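Local coordinates for packaging protein UL32 (Human herpesvirus 8 type M, PDB 6XF9) that probably takes part in the cleavage and packaging of viral genomic DNA, assembles as a pentameric ring and binds zinc ions, at residues 82-87 with 203-208; 211-216 with 395-400. One frame throughout, in Å; residues are numbered along the deposited sequence. Where two conformers were deposited one is given.

Overall arrangement
From the N terminus, the chain runs through helix 71-83 and turns at its C-terminal end, where contact 1 brings residues 82-87 against 203-208 and so closes a long, partly helical loop. The second segment already enters helix 207-213, and contact 2 opens at the last turn of that helix, pairing 211-216 with 395-400 on helix 391-402 and closing a second, longer loop of 178 intervening residues. The two closures are therefore in series, neither enclosing nor crossing the other. Their centres lie about 12 Å apart, and they share helix 207-213, whose L208 packs on K396, L397 and S400. Together they tie this short helix to an early and a late part of the helical fold.

Contact 1: residues 82-87 with 203-208; sequences CLYAPH and SGIPEL
The closest pair of CA atoms across the contact is that of Y84 and I205, 8.7 Å apart, where the turn after helix 71-83 faces the extended run leading into helix 207-213. Tyrosine suits its place because its long aromatic side chain spans the distance, packing on carbon while its hydroxyl bonds to the backbone N of T411, whose OG1 in turn bonds to G204 O. With CG anti to its own carbonyl carbon (chi1 -74°), the ring is carried out toward I205 and P206. I205 lays its CG2 methyl obliquely against the CD2-CE2 side of the ring, 3.6 Å from Y84 CE2, while its longer CG1 branch leads elsewhere. The side chains of Y84 and P206 approach each other from opposite directions: P206 CD lies 3.3 Å from Y84 OH and 4.0 Å from Y84 CZ. P206 sits at the N-cap position just before helix 207-213, where its ring restricts the backbone and presents CD to the tyrosine. Away from the zinc sites, this is loop-to-loop packing that joins a helix C-terminal turn to the start of another helix in a largely helical fold.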
loop_
_atom_site.group_PDB
_atom_site.type_symbol
_atom_site.label_atom_id
_atom_site.label_comp_id
_atom_site.label_asym_id
_atom_site.label_seq_id
_atom_site.Cartn_x
_atom_site.Cartn_y
_atom_site.Cartn_z
ATOM N N CYS D 82 13.378 18.592 -41.099
ATOM C CA CYS D 82 12.698 17.621 -40.250
ATOM C C CYS D 82 12.609 18.125 -38.817
ATOM O O CYS D 82 11.562 18.020 -38.176
ATOM C CB CYS D 82 13.450 16.298 -40.305
ATOM S SG CYS D 82 13.332 15.457 -41.891
ATOM N N LEU D 83 13.702 18.694 -38.313
ATOM C CA LEU D 83 13.746 19.259 -36.973
ATOM C C LEU D 83 12.642 20.285 -36.755
ATOM O O LEU D 83 12.161 20.458 -35.629
ATOM C CB LEU D 83 15.120 19.887 -36.761
ATOM C CG LEU D 83 15.480 20.408 -35.387
ATOM C CD1 LEU D 83 15.300 19.275 -34.411
ATOM C CD2 LEU D 83 16.920 20.916 -35.385
ATOM N N TYR D 84 12.225 20.972 -37.819
ATOM C CA TYR D 84 11.195 22.001 -37.752
ATOM C C TYR D 84 9.913 21.555 -38.441
ATOM O O TYR D 84 9.110 22.377 -38.874
ATOM C CB TYR D 84 11.717 23.310 -38.340
ATOM C CG TYR D 84 12.687 23.963 -37.412
ATOM C CD1 TYR D 84 14.007 23.606 -37.411
ATOM C CD2 TYR D 84 12.269 24.892 -36.484
ATOM C CE1 TYR D 84 14.900 24.191 -36.517
ATOM C CE2 TYR D 84 13.148 25.469 -35.600
ATOM C CZ TYR D 84 14.450 25.106 -35.622
ATOM O OH TYR D 84 15.332 25.672 -34.745
ATOM N N ALA D 85 9.700 20.254 -38.522
ATOM C CA ALA D 85 8.512 19.694 -39.131
ATOM C C ALA D 85 7.744 18.841 -38.120
ATOM O O ALA D 85 8.350 18.214 -37.242
ATOM C CB ALA D 85 8.873 18.838 -40.352
ATOM N N PRO D 86 6.414 18.808 -38.206
ATOM C CA PRO D 86 5.639 17.954 -37.305
ATOM C C PRO D 86 5.849 16.493 -37.624
ATOM O O PRO D 86 6.437 16.117 -38.632
ATOM C CB PRO D 86 4.191 18.362 -37.568
ATOM C CG PRO D 86 4.215 18.955 -38.951
ATOM C CD PRO D 86 5.550 19.618 -39.088
ATOM N N HIS D 87 5.467 15.677 -36.672
ATOM C CA HIS D 87 5.406 14.191 -36.831
ATOM C C HIS D 87 4.016 13.655 -37.515
ATOM O O HIS D 87 2.855 13.634 -37.028
ATOM C CB HIS D 87 5.217 13.576 -35.485
ATOM C CG HIS D 87 6.450 13.222 -34.747
ATOM N ND1 HIS D 87 7.006 14.054 -33.801
ATOM C CD2 HIS D 87 7.157 12.075 -34.706
ATOM C CE1 HIS D 87 8.048 13.461 -33.258
ATOM N NE2 HIS D 87 8.165 12.263 -33.795
ATOM N N SER D 203 11.100 32.767 -28.896
ATOM C CA SER D 203 10.558 33.667 -29.870
ATOM C C SER D 203 10.431 33.090 -31.247
ATOM O O SER D 203 9.423 33.265 -31.866
ATOM C CB SER D 203 11.309 34.996 -29.899
ATOM O OG SER D 203 12.682 34.840 -30.118
ATOM N N GLY D 204 11.417 32.375 -31.734
ATOM C CA GLY D 204 11.309 31.852 -33.062
ATOM C C GLY D 204 12.473 31.043 -33.515
ATOM O O GLY D 204 13.290 30.687 -32.739
ATOM N N ILE D 205 12.512 30.751 -34.800
ATOM C CA ILE D 205 13.596 29.985 -35.400
ATOM C C ILE D 205 14.905 30.769 -35.331
ATOM O O ILE D 205 14.879 31.993 -35.113
ATOM C CB ILE D 205 13.225 29.592 -36.830
ATOM C CG1 ILE D 205 12.925 30.801 -37.690
ATOM C CG2 ILE D 205 11.997 28.704 -36.827
ATOM C CD1 ILE D 205 12.795 30.366 -39.149
ATOM N N PRO D 206 16.063 30.119 -35.497
ATOM C CA PRO D 206 17.344 30.832 -35.384
ATOM C C PRO D 206 17.442 32.038 -36.309
ATOM O O PRO D 206 16.697 32.164 -37.281
ATOM C CB PRO D 206 18.373 29.769 -35.800
ATOM C CG PRO D 206 17.738 28.501 -35.588
ATOM C CD PRO D 206 16.267 28.689 -35.789
ATOM N N GLU D 207 18.377 32.941 -36.071
ATOM C CA GLU D 207 18.525 34.076 -36.974
ATOM C C GLU D 207 18.920 33.635 -38.353
ATOM O O GLU D 207 18.326 34.011 -39.280
ATOM C CB GLU D 207 19.563 35.041 -36.492
ATOM C CG GLU D 207 19.051 36.443 -36.314
ATOM C CD GLU D 207 19.073 37.291 -37.552
ATOM O OE1 GLU D 207 20.138 37.538 -38.095
ATOM O OE2 GLU D 207 18.026 37.760 -37.960
ATOM N N LEU D 208 19.868 32.753 -38.490
ATOM C CA LEU D 208 20.206 32.322 -39.849
ATOM C C LEU D 208 18.983 31.830 -40.590
ATOM O O LEU D 208 18.843 32.080 -41.796
ATOM C CB LEU D 208 21.240 31.197 -39.853
ATOM C CG LEU D 208 22.703 31.442 -39.580
ATOM C CD1 LEU D 208 23.348 30.129 -39.340
ATOM C CD2 LEU D 208 23.221 31.998 -40.868
#

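Contact 2: residues 211-216 with 395-400; sequences ATFCGA and KKLRAS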
loop_
_atom_site.group_PDB
_atom_site.type_symbol
_atom_site.label_atom_id
_atom_site.label_comp_id
_atom_site.label_asym_id
_atom_site.label_seq_id
_atom_site.Cartn_x
_atom_site.Cartn_y
_atom_site.Cartn_z
ATOM N N ALA D 211 16.693 34.958 -41.425
ATOM C CA ALA D 211 17.221 35.655 -42.589
ATOM C C ALA D 211 16.905 34.904 -43.871
ATOM O O ALA D 211 16.521 35.515 -44.874
ATOM C CB ALA D 211 18.729 35.832 -42.436
ATOM N N THR D 212 16.991 33.576 -43.842
ATOM C CA THR D 212 16.840 32.810 -45.069
ATOM C C THR D 212 15.392 32.648 -45.501
ATOM O O THR D 212 15.123 32.543 -46.700
ATOM C CB THR D 212 17.471 31.437 -44.907
ATOM O OG1 THR D 212 18.828 31.610 -44.504
ATOM C CG2 THR D 212 17.447 30.689 -46.211
ATOM N N PHE D 213 14.441 32.610 -44.576
ATOM C CA PHE D 213 13.095 32.185 -44.934
ATOM C C PHE D 213 12.028 33.224 -44.689
ATOM O O PHE D 213 10.952 33.126 -45.289
ATOM C CB PHE D 213 12.712 30.909 -44.173
ATOM C CG PHE D 213 13.620 29.744 -44.452
ATOM C CD1 PHE D 213 13.484 29.006 -45.617
ATOM C CD2 PHE D 213 14.594 29.380 -43.547
ATOM C CE1 PHE D 213 14.314 27.929 -45.876
ATOM C CE2 PHE D 213 15.422 28.300 -43.796
ATOM C CZ PHE D 213 15.285 27.575 -44.961
ATOM N N CYS D 214 12.276 34.189 -43.823
ATOM C CA CYS D 214 11.240 35.100 -43.381
ATOM C C CYS D 214 11.251 36.383 -44.211
ATOM O O CYS D 214 12.276 36.789 -44.769
ATOM C CB CYS D 214 11.421 35.387 -41.890
ATOM S SG CYS D 214 11.175 33.846 -40.857
ATOM N N GLY D 215 10.085 37.036 -44.251
ATOM C CA GLY D 215 9.855 38.259 -45.003
ATOM C C GLY D 215 8.735 38.037 -46.005
ATOM O O GLY D 215 8.715 37.002 -46.692
ATOM N N ALA D 216 7.805 39.000 -46.110
ATOM C CA ALA D 216 6.666 38.831 -47.014
ATOM C C ALA D 216 7.111 38.722 -48.459
ATOM O O ALA D 216 6.416 38.107 -49.283
ATOM C CB ALA D 216 5.688 40.002 -46.871
ATOM N N LYS D 395 23.059 29.830 -48.252
ATOM C CA LYS D 395 24.407 29.271 -48.271
ATOM C C LYS D 395 25.028 29.312 -46.883
ATOM O O LYS D 395 25.748 28.390 -46.493
ATOM C CB LYS D 395 25.278 30.026 -49.278
ATOM N N LYS D 396 24.736 30.361 -46.110
ATOM C CA LYS D 396 25.255 30.416 -44.748
ATOM C C LYS D 396 24.557 29.393 -43.866
ATOM O O LYS D 396 25.204 28.724 -43.048
ATOM C CB LYS D 396 25.079 31.817 -44.163
ATOM C CG LYS D 396 25.949 32.903 -44.788
ATOM C CD LYS D 396 25.785 34.244 -44.046
ATOM C CE LYS D 396 24.664 35.120 -44.651
ATOM N NZ LYS D 396 25.158 36.044 -45.755
ATOM N N LEU D 397 23.243 29.224 -44.059
ATOM C CA LEU D 397 22.499 28.213 -43.317
ATOM C C LEU D 397 23.122 26.844 -43.513
ATOM O O LEU D 397 23.506 26.180 -42.545
ATOM C CB LEU D 397 21.055 28.168 -43.813
ATOM C CG LEU D 397 19.947 27.465 -43.014
ATOM C CD1 LEU D 397 19.600 28.261 -41.760
ATOM C CD2 LEU D 397 18.699 27.182 -43.850
ATOM N N ARG D 398 23.272 26.429 -44.772
ATOM C CA ARG D 398 23.797 25.102 -45.068
ATOM C C ARG D 398 25.170 24.888 -44.464
ATOM O O ARG D 398 25.482 23.790 -43.995
ATOM C CB ARG D 398 23.847 24.886 -46.571
ATOM C CG ARG D 398 22.509 25.032 -47.233
ATOM C CD ARG D 398 22.617 24.929 -48.744
ATOM N NE ARG D 398 23.655 24.002 -49.207
ATOM C CZ ARG D 398 23.478 23.124 -50.193
ATOM N NH1 ARG D 398 22.295 23.017 -50.795
ATOM N NH2 ARG D 398 24.477 22.332 -50.562
ATOM N N ALA D 399 26.036 25.894 -44.547
ATOM C CA ALA D 399 27.359 25.782 -43.944
ATOM C C ALA D 399 27.243 25.559 -42.446
ATOM O O ALA D 399 27.956 24.730 -41.869
ATOM C CB ALA D 399 28.162 27.046 -44.228
ATOM N N SER D 400 26.328 26.282 -41.804
ATOM C CA SER D 400 26.161 26.148 -40.366
ATOM C C SER D 400 25.616 24.766 -40.036
ATOM O O SER D 400 26.159 24.056 -39.177
ATOM C CB SER D 400 25.219 27.248 -39.873
ATOM O OG SER D 400 25.190 27.342 -38.461
#
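L397 points from helix 391-402 toward T212 and F213 at the end of helix 207-213, making a buried helix-to-helix packing contact within this mostly helical fold. The CA atoms of T212 and L397 are 7.5 Å apart, close enough for a branched leucine to bridge the space. Its CG stands opposite the backbone N (chi1 -165°), which extends the side chain across to the phenylalanine. F213 holds CG anti to its carbonyl carbon (chi1 -60°); although its first bond does not aim at L397, the outer ring atoms CE2 and CZ reach it, the two side chains crossing at about a right angle. Both ring carbons receive the L397 CD2 methyl, which approaches obliquely. Within its own helix, the neighbouring T212 sets CG2 3.9 Å above the F213 ring plane, over its centre, so the threonine methyl packs on one face of the ring. A beta-branched residue serves two purposes here: the methyl packs on the ring while OG1 bonds to the carbonyl O of L208, one turn earlier, which keeps a buried hydroxyl satisfied. F213 is also touched by F81 of helix 71-83 and by P389. The tightest approach is L397 CD2 to F213 CE2, 3.5 Å, with L397 CB reaching T212 OG1 at 4.2 Å.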